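Local structure of glycerophosphodiester phosphodiesterase (Parabacteroides distasonis, 3NO3) at residues 66-71 / 82-87; 122-127 / 133-138; 180-183 / 188-191. The protein belongs to the glycerophosphoryl diester phosphodiesterase family, folds as a TIM-type alpha/beta barrel and carries a bound magnesium ion. All coordinates share one frame; numbering follows the deposited sequence. Where two conformers were deposited one is given.

Interaction 1: residues 66-71 / 82-87; sequences CTYDEL and LPTLEQ
Tyr68 OH and Leu82 O are joined by one water, which lies 2.6 Å from Tyr68 OH and 2.7 Å from Leu82 O. It joins the first turn of helix 68-71 to the loop leading into helix 85-94 of the TIM barrel. Each helix, the first of them short and weakly bonded, opens with a capping box. In the second, Gln87 N donates to Thr84 OG1 over 3.0 Å at a fairly straight 163°, and Thr84 N answers to Gln87 OE1 from above the carbonyl plane of the amide. Thr67 and Glu70 make the other box, with Thr67 N giving a sound bond to Glu70 OE2 and Glu70 N only a weak one to Thr67 OG1.

Thr84 works at both ends of its side chain, capping with OG1 and packing with CG2. OG1 is set between the backbone N and the carbonyl carbon (chi1 62°), which leaves CG2 for Tyr68. That methyl sits 3.5 Å from Tyr68 OH and nearly as close to CZ, the two side chains meeting at about a right angle. Tyr68 gets there because its ring is swung opposite the backbone N (chi1 176°), extending across the gap between the segments. Strand 50-52 also touches this tyrosine, through Val51. Deeper in, two buried leucines close the contact: Leu82 CD2 rests 3.7 Å from Leu71 CB and 3.6 Å from Leu71 O.

Interaction 2: residues 122-127 / 133-138; sequences QMVKRM and TDYISF
The Tyr135 ring points its hydroxyl end at Val124, while two other aromatic rings meet it: Phe146 stacks with it, and Phe102 meets it edge-to-face. Val124 lies at the hydroxyl end of the phenol. Tyr135 OH lies 3.6 Å from Val124 CB and about as far from both methyls, so the branched end of the valine straddles the oxygen with all three of its carbons. The two side chains come from opposite directions, the valine from the helix and the tyrosine from the strand.

Val124 has CG1 opposite its backbone N (chi1 171°), which lets that methyl serve a second neighbour as well. Thr133 and Val124 reach toward each other tip to tip, with Val124 CG1 3.7 Å from Thr133 OG1 and 3.9 Å from Thr133 CB. These are van der Waals contacts; the polar need of Thr133 OG1 is met by a hydrogen bond to Leu129 O, in the loop between helix and strand.

All this belongs to a beta-alpha-beta unit of the barrel, in which strand 99-104 leads into helix 110-126 and the chain then returns as strand 133-137, parallel to the first. The backbones come nearest at Val124 and Thr133, whose CA atoms are 7.7 Å apart. Thr133 and Tyr135, two apart on the strand, both reach the helix, Tyr135 by its hydroxyl. Between them, Asp134 does not touch it and instead forms a salt bridge with Arg99. Two residues after Asp134, the side chain of Ile136 lies against Glu103, a ligand of the magnesium ion.

Interaction 3: residues 180-183 / 188-191; sequences KVLQ and WVKD
Val181 presses one methyl against the six-membered ring of Trp188, the tightest point of this apolar contact: Val181 CG1 stands 3.5 Å from Trp188 CZ3 and 4.0 Å from CE3. The indole is set for it. With chi2 at -5°, CD1 nearly eclipses the CA of Trp188, which throws the benzo half away from its own backbone and across to helix 179-184. Val181 and Trp188 cross obliquely, so the methyl bump nudges one corner of the ring system.

Leu182 supplies the hollow, the notch of its forked end, and Val189 CG2 is the bump that fits it. That methyl faces both prongs of the fork, 4.2 Å from Leu182 CD1 and 4.3 Å from Leu182 CD2, with the Leu182 and Val189 side chains meeting at about a right angle. CD2 of Leu182 has a second neighbour in the root of the tryptophan, lying 4.4 Å from Trp188 CB. All three distances are longer than the shortest one from Val181, a looser fit than at the indole. The backbones approach most closely here, with the CA atoms of Leu182 and Trp188 6.8 Å apart. No hydrogen bond crosses between the segments.

His185, in the short connection, stacks with the Trp188 ring, and Pro164 at the start of helix 164-169 touches that tryptophan too. The two short helices lie in succession between barrel strands 174-178 and 198-202; Leu182 and Val189 both settle on strand 198-202, against Val201 and Ser199, and Val189 also touches Met216 of helix 207-216.

Overall arrangement
Along the chain the three contacts follow one another without overlap, all three in the one TIM-barrel fold. Interactions 1 and 2 are neighbours, with centres 17 Å apart: helix 85-94 packs beside helix 110-126, where Glu86 OE2 forms a 2.9 Å salt bridge with Arg126 NH2 and Leu85 lies against Met123. Interaction 3 belongs to a later part of the barrel. Its centre is 37 Å from that of interaction 1, on the opposite side of the chain's centre, and 26 Å from that of interaction 2. The most central is interaction 2, which lies on strand 133-137, while the helices of interaction 3 lie between strands 174-178 and 198-202 of the same sheet.

Interaction 1: residues 66-71 / 82-87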
ATOM      1  N   CYS A  66     -12.305  19.140   1.288  1.00 14.76           N
ATOM      2  CA  CYS A  66     -12.696  19.595   2.615  1.00 15.09           C
ATOM      3  C   CYS A  66     -11.424  20.053   3.350  1.00 14.26           C
ATOM      4  O   CYS A  66     -10.358  19.524   3.109  1.00 14.09           O
ATOM      5  CB  CYS A  66     -13.381  18.488   3.411  1.00 15.12           C
ATOM      6  SG  CYS A  66     -15.087  18.314   2.931  1.00 18.22           S
ATOM      7  N   THR A  67     -11.543  20.966   4.280  1.00 15.09           N
ATOM      8  CA  THR A  67     -10.415  21.267   5.173  1.00 16.89           C
ATOM      9  C   THR A  67     -10.260  20.189   6.245  1.00 17.54           C
ATOM     10  O   THR A  67     -11.212  19.474   6.581  1.00 17.18           O
ATOM     11  CB  THR A  67     -10.583  22.582   5.888  1.00 17.27           C
ATOM     12  OG1 THR A  67     -11.754  22.493   6.707  1.00 19.81           O
ATOM     13  CG2 THR A  67     -10.634  23.787   4.884  1.00 18.47           C
ATOM     14  N   TYR A  68      -9.048  20.055   6.782  1.00 18.10           N
ATOM     15  CA  TYR A  68      -8.818  19.097   7.872  1.00 17.32           C
ATOM     16  C   TYR A  68      -9.744  19.373   9.088  1.00 17.52           C
ATOM     17  O   TYR A  68     -10.271  18.429   9.714  1.00 17.53           O
ATOM     18  CB  TYR A  68      -7.334  19.025   8.262  1.00 16.74           C
ATOM     19  CG  TYR A  68      -7.103  18.119   9.440  1.00 15.60           C
ATOM     20  CD1 TYR A  68      -7.381  16.740   9.364  1.00 14.96           C
ATOM     21  CD2 TYR A  68      -6.705  18.640  10.659  1.00 17.81           C
ATOM     22  CE1 TYR A  68      -7.237  15.906  10.457  1.00 15.16           C
ATOM     23  CE2 TYR A  68      -6.542  17.812  11.779  1.00 18.28           C
ATOM     24  CZ  TYR A  68      -6.809  16.455  11.675  1.00 15.96           C
ATOM     25  OH  TYR A  68      -6.659  15.678  12.796  1.00 16.76           O
ATOM     26  N   ASP A  69      -9.974  20.640   9.393  1.00 19.06           N
ATOM     27  CA  ASP A  69     -10.891  21.047  10.469  0.60 20.22           C
ATOM     28  C   ASP A  69     -12.296  20.453  10.339  1.00 20.93           C
ATOM     29  O   ASP A  69     -12.898  20.046  11.354  1.00 22.51           O
ATOM     30  CB  ASP A  69     -11.002  22.582  10.553  0.60 21.37           C
ATOM     31  CG  ASP A  69     -11.629  23.052  11.848  0.60 23.33           C
ATOM     32  OD1 ASP A  69     -11.006  22.827  12.895  0.60 21.93           O
ATOM     33  OD2 ASP A  69     -12.742  23.631  11.829  0.60 28.77           O
ATOM     34  N   GLU A  70     -12.837  20.407   9.107  1.00 20.48           N
ATOM     35  CA  GLU A  70     -14.154  19.752   8.855  1.00 21.81           C
ATOM     36  C   GLU A  70     -14.125  18.227   9.144  1.00 20.32           C
ATOM     37  O   GLU A  70     -15.145  17.638   9.490  1.00 21.69           O
ATOM     38  CB  GLU A  70     -14.592  19.907   7.390  1.00 22.42           C
ATOM     39  CG  GLU A  70     -14.996  21.261   6.943  1.00 25.76           C
ATOM     40  CD  GLU A  70     -15.302  21.286   5.436  1.00 29.55           C
ATOM     41  OE1 GLU A  70     -16.436  20.941   5.056  1.00 35.56           O
ATOM     42  OE2 GLU A  70     -14.417  21.642   4.637  1.00 27.03           O
ATOM     43  N   LEU A  71     -12.968  17.582   8.954  1.00 18.38           N
ATOM     44  CA  LEU A  71     -12.849  16.122   9.002  1.00 18.07           C
ATOM     45  C   LEU A  71     -12.320  15.540  10.319  1.00 17.77           C
ATOM     46  O   LEU A  71     -12.448  14.326  10.547  1.00 18.14           O
ATOM     47  CB  LEU A  71     -11.894  15.646   7.884  1.00 17.43           C
ATOM     48  CG  LEU A  71     -12.244  16.064   6.439  1.00 18.27           C
ATOM     49  CD1 LEU A  71     -11.044  15.727   5.575  1.00 16.64           C
ATOM     50  CD2 LEU A  71     -13.524  15.378   5.928  1.00 17.27           C
ATOM     51  N   LEU A  82     -10.170   9.949  12.775  1.00 19.43           N
ATOM     52  CA  LEU A  82      -9.504   9.941  11.485  1.00 18.89           C
ATOM     53  C   LEU A  82      -8.017  10.186  11.680  1.00 17.80           C
ATOM     54  O   LEU A  82      -7.687  11.215  12.220  1.00 19.34           O
ATOM     55  CB  LEU A  82     -10.076  11.045  10.586  1.00 18.87           C
ATOM     56  CG  LEU A  82      -9.474  11.209   9.197  1.00 18.84           C
ATOM     57  CD1 LEU A  82      -9.709   9.946   8.348  1.00 17.58           C
ATOM     58  CD2 LEU A  82     -10.060  12.468   8.532  1.00 19.32           C
ATOM     59  N   PRO A  83      -7.111   9.261  11.239  1.00 17.05           N
ATOM     60  CA  PRO A  83      -5.694   9.535  11.509  1.00 15.93           C
ATOM     61  C   PRO A  83      -5.106  10.562  10.548  1.00 14.79           C
ATOM     62  O   PRO A  83      -5.407  10.526   9.341  1.00 16.56           O
ATOM     63  CB  PRO A  83      -5.011   8.175  11.261  1.00 15.83           C
ATOM     64  CG  PRO A  83      -6.068   7.167  11.329  1.00 16.15           C
ATOM     65  CD  PRO A  83      -7.300   7.870  10.802  1.00 16.33           C
ATOM     66  N   THR A  84      -4.255  11.435  11.050  1.00 14.46           N
ATOM     67  CA  THR A  84      -3.349  12.170  10.158  1.00 14.70           C
ATOM     68  C   THR A  84      -2.267  11.190   9.745  1.00 14.25           C
ATOM     69  O   THR A  84      -1.983  10.204  10.455  1.00 15.06           O
ATOM     70  CB  THR A  84      -2.728  13.416  10.796  1.00 13.93           C
ATOM     71  OG1 THR A  84      -1.937  13.032  11.919  1.00 14.77           O
ATOM     72  CG2 THR A  84      -3.819  14.431  11.264  1.00 15.05           C
ATOM     73  N   LEU A  85      -1.645  11.458   8.604  1.00 14.02           N
ATOM     74  CA  LEU A  85      -0.483  10.696   8.179  1.00 13.77           C
ATOM     75  C   LEU A  85       0.618  10.838   9.212  1.00 15.45           C
ATOM     76  O   LEU A  85       1.278   9.853   9.558  1.00 15.80           O
ATOM     77  CB  LEU A  85       0.040  11.153   6.809  1.00 13.95           C
ATOM     78  CG  LEU A  85       1.338  10.438   6.324  1.00 12.85           C
ATOM     79  CD1 LEU A  85       1.066   8.883   6.197  1.00 15.36           C
ATOM     80  CD2 LEU A  85       1.878  11.097   4.965  1.00 11.38           C
ATOM     81  N   GLU A  86       0.804  12.046   9.739  1.00 14.96           N
ATOM     82  CA  GLU A  86       1.780  12.245  10.788  1.00 14.75           C
ATOM     83  C   GLU A  86       1.577  11.307  11.968  1.00 15.64           C
ATOM     84  O   GLU A  86       2.548  10.738  12.448  1.00 16.02           O
ATOM     85  CB  GLU A  86       1.726  13.673  11.297  1.00 15.67           C
ATOM     86  CG  GLU A  86       2.771  14.025  12.360  1.00 16.84           C
ATOM     87  CD  GLU A  86       2.596  15.421  12.959  1.00 18.01           C
ATOM     88  OE1 GLU A  86       1.430  15.917  13.054  1.00 17.41           O
ATOM     89  OE2 GLU A  86       3.659  16.011  13.374  1.00 19.73           O
ATOM     90  N   GLN A  87       0.349  11.208  12.454  1.00 15.42           N
ATOM     91  CA  GLN A  87       0.043  10.245  13.548  1.00 15.96           C
ATOM     92  C   GLN A  87       0.357   8.804  13.162  1.00 15.34           C
ATOM     93  O   GLN A  87       0.870   7.987  13.984  1.00 16.09           O
ATOM     94  CB  GLN A  87      -1.433  10.328  13.938  1.00 16.44           C
ATOM     95  CG  GLN A  87      -1.776  11.603  14.738  1.00 17.32           C
ATOM     96  CD  GLN A  87      -3.224  11.982  14.700  1.00 18.19           C
ATOM     97  OE1 GLN A  87      -4.080  11.251  14.171  1.00 20.66           O
ATOM     98  NE2 GLN A  87      -3.528  13.119  15.304  1.00 18.55           N
TER
HETATM   99  O   HOH W   1      -8.209  13.652  13.134  1.00 17.75           O

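Interaction 2: residues 122-127 / 133-138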
ATOM      1  N   GLN A 122       7.986  14.636   1.686  1.00 13.58           N
ATOM      2  CA  GLN A 122       8.439  15.541   2.740  1.00 15.00           C
ATOM      3  C   GLN A 122       8.065  15.061   4.158  1.00 14.25           C
ATOM      4  O   GLN A 122       8.896  15.108   5.071  1.00 14.76           O
ATOM      5  CB  GLN A 122       7.925  16.966   2.471  1.00 14.57           C
ATOM      6  CG  GLN A 122       8.659  17.614   1.265  1.00 15.97           C
ATOM      7  CD  GLN A 122       8.124  18.945   0.863  1.00 16.01           C
ATOM      8  OE1 GLN A 122       7.099  19.405   1.363  1.00 15.13           O
ATOM      9  NE2 GLN A 122       8.830  19.602  -0.058  1.00 15.46           N
HETATM   10  N   MSE A 123       6.851  14.582   4.323  1.00 14.24           N
HETATM   11  CA  MSE A 123       6.404  14.049   5.600  1.00 14.50           C
HETATM   12  C   MSE A 123       7.165  12.778   5.981  1.00 15.34           C
HETATM   13  O   MSE A 123       7.648  12.666   7.124  1.00 15.44           O
HETATM   14  CB  MSE A 123       4.928  13.764   5.577  1.00 14.78           C
HETATM   15  CG  MSE A 123       4.348  13.200   6.917  1.00 15.85           C
HETATM   16 SE   MSE A 123       4.516  14.418   8.391  0.75 12.69          SE
HETATM   17  CE  MSE A 123       3.099  15.622   7.829  1.00 12.43           C
ATOM     18  N   VAL A 124       7.289  11.846   5.030  1.00 14.23           N
ATOM     19  CA  VAL A 124       8.033  10.590   5.235  1.00 14.34           C
ATOM     20  C   VAL A 124       9.471  10.894   5.622  1.00 15.53           C
ATOM     21  O   VAL A 124      10.000  10.295   6.576  1.00 15.04           O
ATOM     22  CB  VAL A 124       7.911   9.649   4.014  1.00 14.05           C
ATOM     23  CG1 VAL A 124       8.862   8.428   4.136  1.00 12.28           C
ATOM     24  CG2 VAL A 124       6.434   9.159   3.905  1.00 13.39           C
ATOM     25  N   LYS A 125      10.057  11.879   4.946  1.00 14.85           N
ATOM     26  CA  LYS A 125      11.417  12.301   5.254  1.00 16.22           C
ATOM     27  C   LYS A 125      11.544  12.861   6.661  1.00 15.75           C
ATOM     28  O   LYS A 125      12.443  12.445   7.424  1.00 16.79           O
ATOM     29  CB  LYS A 125      11.894  13.369   4.263  1.00 15.90           C
ATOM     30  CG  LYS A 125      13.320  13.792   4.422  1.00 18.09           C
ATOM     31  CD  LYS A 125      13.701  14.913   3.443  1.00 20.24           C
ATOM     32  CE  LYS A 125      15.047  15.498   3.773  1.00 24.56           C
ATOM     33  NZ  LYS A 125      15.384  16.655   2.912  1.00 23.89           N
ATOM     34  N   ARG A 126      10.696  13.830   7.014  1.00 16.01           N
ATOM     35  CA  ARG A 126      10.818  14.418   8.376  1.00 16.83           C
ATOM     36  C   ARG A 126      10.481  13.438   9.493  1.00 17.38           C
ATOM     37  O   ARG A 126      10.992  13.607  10.609  1.00 17.95           O
ATOM     38  CB  ARG A 126      10.106  15.785   8.513  1.00 16.94           C
ATOM     39  CG  ARG A 126       8.709  15.840   8.933  1.00 19.65           C
ATOM     40  CD  ARG A 126       8.300  17.276   9.345  1.00 20.22           C
ATOM     41  NE  ARG A 126       6.902  17.311   9.737  1.00 20.31           N
ATOM     42  CZ  ARG A 126       6.404  16.875  10.886  1.00 15.71           C
ATOM     43  NH1 ARG A 126       7.162  16.337  11.818  1.00 17.02           N
ATOM     44  NH2 ARG A 126       5.100  16.949  11.080  1.00 18.90           N
HETATM   45  N   MSE A 127       9.662  12.405   9.199  1.00 17.48           N
HETATM   46  CA  MSE A 127       9.361  11.370  10.184  1.00 19.25           C
HETATM   47  C   MSE A 127      10.386  10.238  10.241  1.00 19.42           C
HETATM   48  O   MSE A 127      10.229   9.291  11.017  1.00 20.13           O
HETATM   49  CB  MSE A 127       7.941  10.829   9.982  1.00 18.21           C
HETATM   50  CG  MSE A 127       6.862  11.883  10.095  1.00 19.32           C
HETATM   51 SE   MSE A 127       6.800  12.804  11.744  0.75 15.24          SE
HETATM   52  CE  MSE A 127       6.297  11.283  12.785  1.00 19.48           C
ATOM     53  N   THR A 133       9.592   2.905   3.695  1.00 19.63           N
ATOM     54  CA  THR A 133       8.365   3.269   3.023  1.00 18.53           C
ATOM     55  C   THR A 133       8.456   3.065   1.504  1.00 17.74           C
ATOM     56  O   THR A 133       9.309   3.654   0.822  1.00 18.36           O
ATOM     57  CB  THR A 133       7.986   4.752   3.338  1.00 18.87           C
ATOM     58  OG1 THR A 133       7.920   4.934   4.765  1.00 16.84           O
ATOM     59  CG2 THR A 133       6.666   5.133   2.707  1.00 14.11           C
ATOM     60  N   ASP A 134       7.555   2.236   1.002  1.00 16.91           N
ATOM     61  CA  ASP A 134       7.391   1.909  -0.418  1.00 17.33           C
ATOM     62  C   ASP A 134       6.099   2.573  -0.890  1.00 15.55           C
ATOM     63  O   ASP A 134       5.119   2.605  -0.154  1.00 17.05           O
ATOM     64  CB  ASP A 134       7.251   0.390  -0.607  1.00 17.52           C
ATOM     65  CG  ASP A 134       8.451  -0.405  -0.130  1.00 20.96           C
ATOM     66  OD1 ASP A 134       9.532   0.147   0.235  1.00 21.35           O
ATOM     67  OD2 ASP A 134       8.294  -1.642  -0.139  1.00 25.07           O
ATOM     68  N   TYR A 135       6.094   3.145  -2.094  1.00 15.59           N
ATOM     69  CA  TYR A 135       4.934   3.860  -2.608  1.00 14.31           C
ATOM     70  C   TYR A 135       4.212   3.046  -3.682  1.00 15.31           C
ATOM     71  O   TYR A 135       4.853   2.337  -4.518  1.00 16.06           O
ATOM     72  CB  TYR A 135       5.377   5.210  -3.218  1.00 15.00           C
ATOM     73  CG  TYR A 135       6.046   6.129  -2.235  1.00 15.60           C
ATOM     74  CD1 TYR A 135       5.303   6.763  -1.231  1.00 18.25           C
ATOM     75  CD2 TYR A 135       7.409   6.373  -2.295  1.00 16.58           C
ATOM     76  CE1 TYR A 135       5.899   7.619  -0.305  1.00 18.62           C
ATOM     77  CE2 TYR A 135       8.047   7.227  -1.332  1.00 19.03           C
ATOM     78  CZ  TYR A 135       7.267   7.839  -0.332  1.00 19.02           C
ATOM     79  OH  TYR A 135       7.858   8.723   0.581  1.00 16.83           O
ATOM     80  N   ILE A 136       2.890   3.146  -3.663  1.00 15.09           N
ATOM     81  CA  ILE A 136       2.030   2.556  -4.684  1.00 15.70           C
ATOM     82  C   ILE A 136       0.948   3.564  -5.056  1.00 15.20           C
ATOM     83  O   ILE A 136       0.537   4.343  -4.204  1.00 16.34           O
ATOM     84  CB  ILE A 136       1.430   1.205  -4.227  1.00 15.22           C
ATOM     85  CG1 ILE A 136       0.454   1.349  -3.039  1.00 13.33           C
ATOM     86  CG2 ILE A 136       2.571   0.192  -3.818  1.00 16.61           C
ATOM     87  CD1 ILE A 136      -0.246  -0.008  -2.582  1.00 14.47           C
ATOM     88  N   SER A 137       0.453   3.563  -6.294  1.00 15.31           N
ATOM     89  CA  SER A 137      -0.667   4.453  -6.657  1.00 15.03           C
ATOM     90  C   SER A 137      -1.332   3.977  -7.941  1.00 16.16           C
ATOM     91  O   SER A 137      -0.659   3.452  -8.824  1.00 17.23           O
ATOM     92  CB  SER A 137      -0.191   5.911  -6.851  1.00 15.44           C
ATOM     93  OG  SER A 137      -1.252   6.814  -7.045  1.00 14.33           O
ATOM     94  N   PHE A 138      -2.637   4.171  -8.053  1.00 16.09           N
ATOM     95  CA  PHE A 138      -3.299   4.081  -9.353  1.00 17.01           C
ATOM     96  C   PHE A 138      -2.969   5.209 -10.294  1.00 16.04           C
ATOM     97  O   PHE A 138      -3.231   5.076 -11.493  1.00 16.77           O
ATOM     98  CB  PHE A 138      -4.837   4.076  -9.192  1.00 17.80           C
ATOM     99  CG  PHE A 138      -5.372   2.765  -8.634  1.00 19.00           C
ATOM    100  CD1 PHE A 138      -5.672   1.711  -9.484  1.00 21.18           C
ATOM    101  CD2 PHE A 138      -5.557   2.588  -7.278  1.00 19.10           C
ATOM    102  CE1 PHE A 138      -6.140   0.491  -8.970  1.00 22.10           C
ATOM    103  CE2 PHE A 138      -6.056   1.386  -6.768  1.00 18.40           C
ATOM    104  CZ  PHE A 138      -6.335   0.350  -7.617  1.00 19.89           C
TER

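Interaction 3: residues 180-183 / 188-191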
ATOM      1  N   LYS A 180      -6.766 -10.693 -11.328  1.00 28.23           N
ATOM      2  CA  LYS A 180      -7.253 -11.052 -12.672  1.00 30.45           C
ATOM      3  C   LYS A 180      -6.362 -10.585 -13.794  1.00 29.46           C
ATOM      4  O   LYS A 180      -6.271 -11.263 -14.839  1.00 30.05           O
ATOM      5  CB  LYS A 180      -8.684 -10.568 -12.893  1.00 31.80           C
ATOM      6  CG  LYS A 180      -9.667 -11.330 -12.007  1.00 36.83           C
ATOM      7  CD  LYS A 180     -11.134 -10.977 -12.287  1.00 42.87           C
ATOM      8  CE  LYS A 180     -12.082 -12.028 -11.702  1.00 46.19           C
ATOM      9  NZ  LYS A 180     -13.066 -11.359 -10.838  1.00 49.50           N
ATOM     10  N   VAL A 181      -5.672  -9.464 -13.572  1.00 27.50           N
ATOM     11  CA  VAL A 181      -4.666  -9.003 -14.525  1.00 26.43           C
ATOM     12  C   VAL A 181      -3.532 -10.037 -14.638  1.00 27.06           C
ATOM     13  O   VAL A 181      -3.115 -10.368 -15.756  1.00 28.55           O
ATOM     14  CB  VAL A 181      -4.097  -7.608 -14.156  1.00 25.07           C
ATOM     15  CG1 VAL A 181      -2.977  -7.206 -15.104  1.00 22.08           C
ATOM     16  CG2 VAL A 181      -5.231  -6.528 -14.162  1.00 22.88           C
ATOM     17  N   LEU A 182      -3.075 -10.560 -13.506  1.00 26.21           N
ATOM     18  CA  LEU A 182      -1.981 -11.531 -13.507  1.00 27.56           C
ATOM     19  C   LEU A 182      -2.428 -12.876 -14.035  1.00 29.27           C
ATOM     20  O   LEU A 182      -1.650 -13.543 -14.721  1.00 29.62           O
ATOM     21  CB  LEU A 182      -1.316 -11.639 -12.126  1.00 26.86           C
ATOM     22  CG  LEU A 182      -0.690 -10.331 -11.631  1.00 25.09           C
ATOM     23  CD1 LEU A 182      -0.054 -10.532 -10.308  1.00 23.34           C
ATOM     24  CD2 LEU A 182       0.329  -9.730 -12.635  1.00 23.03           C
ATOM     25  N   GLN A 183      -3.685 -13.247 -13.787  1.00 29.78           N
ATOM     26  CA  GLN A 183      -4.283 -14.424 -14.467  1.00 31.45           C
ATOM     27  C   GLN A 183      -4.387 -14.241 -15.975  1.00 32.10           C
ATOM     28  O   GLN A 183      -4.054 -15.159 -16.722  1.00 32.49           O
ATOM     29  CB  GLN A 183      -5.659 -14.742 -13.914  1.00 31.69           C
ATOM     30  CG  GLN A 183      -5.634 -15.243 -12.478  1.00 32.93           C
ATOM     31  CD  GLN A 183      -7.029 -15.381 -11.861  1.00 34.02           C
ATOM     32  OE1 GLN A 183      -7.930 -14.607 -12.160  1.00 33.62           O
ATOM     33  NE2 GLN A 183      -7.200 -16.383 -10.998  1.00 36.53           N
ATOM     34  N   TRP A 188       3.699 -12.103 -16.857  1.00 29.20           N
ATOM     35  CA  TRP A 188       4.193 -10.856 -16.270  1.00 27.19           C
ATOM     36  C   TRP A 188       4.979 -11.040 -14.956  1.00 26.64           C
ATOM     37  O   TRP A 188       5.923 -10.285 -14.706  1.00 26.45           O
ATOM     38  CB  TRP A 188       3.058  -9.843 -16.144  1.00 26.23           C
ATOM     39  CG  TRP A 188       2.667  -9.175 -17.424  1.00 25.58           C
ATOM     40  CD1 TRP A 188       3.259  -9.298 -18.668  1.00 27.53           C
ATOM     41  CD2 TRP A 188       1.651  -8.188 -17.569  1.00 26.98           C
ATOM     42  NE1 TRP A 188       2.645  -8.472 -19.565  1.00 27.87           N
ATOM     43  CE2 TRP A 188       1.656  -7.773 -18.921  1.00 27.99           C
ATOM     44  CE3 TRP A 188       0.721  -7.622 -16.693  1.00 27.85           C
ATOM     45  CZ2 TRP A 188       0.761  -6.821 -19.418  1.00 29.96           C
ATOM     46  CZ3 TRP A 188      -0.170  -6.657 -17.189  1.00 29.03           C
ATOM     47  CH2 TRP A 188      -0.128  -6.258 -18.544  1.00 28.97           C
ATOM     48  N   VAL A 189       4.636 -12.029 -14.132  1.00 26.20           N
ATOM     49  CA  VAL A 189       5.404 -12.228 -12.890  1.00 26.07           C
ATOM     50  C   VAL A 189       6.870 -12.618 -13.173  1.00 27.35           C
ATOM     51  O   VAL A 189       7.793 -12.008 -12.630  1.00 28.14           O
ATOM     52  CB  VAL A 189       4.667 -13.217 -11.930  1.00 26.02           C
ATOM     53  CG1 VAL A 189       5.523 -13.577 -10.727  1.00 25.90           C
ATOM     54  CG2 VAL A 189       3.394 -12.547 -11.457  1.00 24.56           C
ATOM     55  N   LYS A 190       7.057 -13.563 -14.094  1.00 28.97           N
ATOM     56  CA  LYS A 190       8.378 -13.969 -14.575  1.00 30.23           C
ATOM     57  C   LYS A 190       9.127 -12.778 -15.180  1.00 29.12           C
ATOM     58  O   LYS A 190      10.304 -12.573 -14.863  1.00 29.32           O
ATOM     59  CB  LYS A 190       8.235 -15.113 -15.595  1.00 32.05           C
ATOM     60  CG  LYS A 190       9.549 -15.550 -16.285  1.00 36.05           C
ATOM     61  CD  LYS A 190       9.361 -16.808 -17.198  1.00 40.28           C
ATOM     62  CE  LYS A 190       8.995 -16.458 -18.667  1.00 41.47           C
ATOM     63  N   ASP A 191       8.467 -11.996 -16.037  1.00 28.06           N
ATOM     64  CA  ASP A 191       9.102 -10.798 -16.617  1.00 27.64           C
ATOM     65  C   ASP A 191       9.608  -9.853 -15.523  1.00 26.67           C
ATOM     66  O   ASP A 191      10.699  -9.314 -15.683  1.00 25.96           O
ATOM     67  CB  ASP A 191       8.169  -9.980 -17.520  1.00 27.34           C
ATOM     68  CG  ASP A 191       7.762 -10.684 -18.811  1.00 29.25           C
ATOM     69  OD1 ASP A 191       8.307 -11.739 -19.207  1.00 30.09           O
ATOM     70  OD2 ASP A 191       6.848 -10.101 -19.435  1.00 30.37           O
TER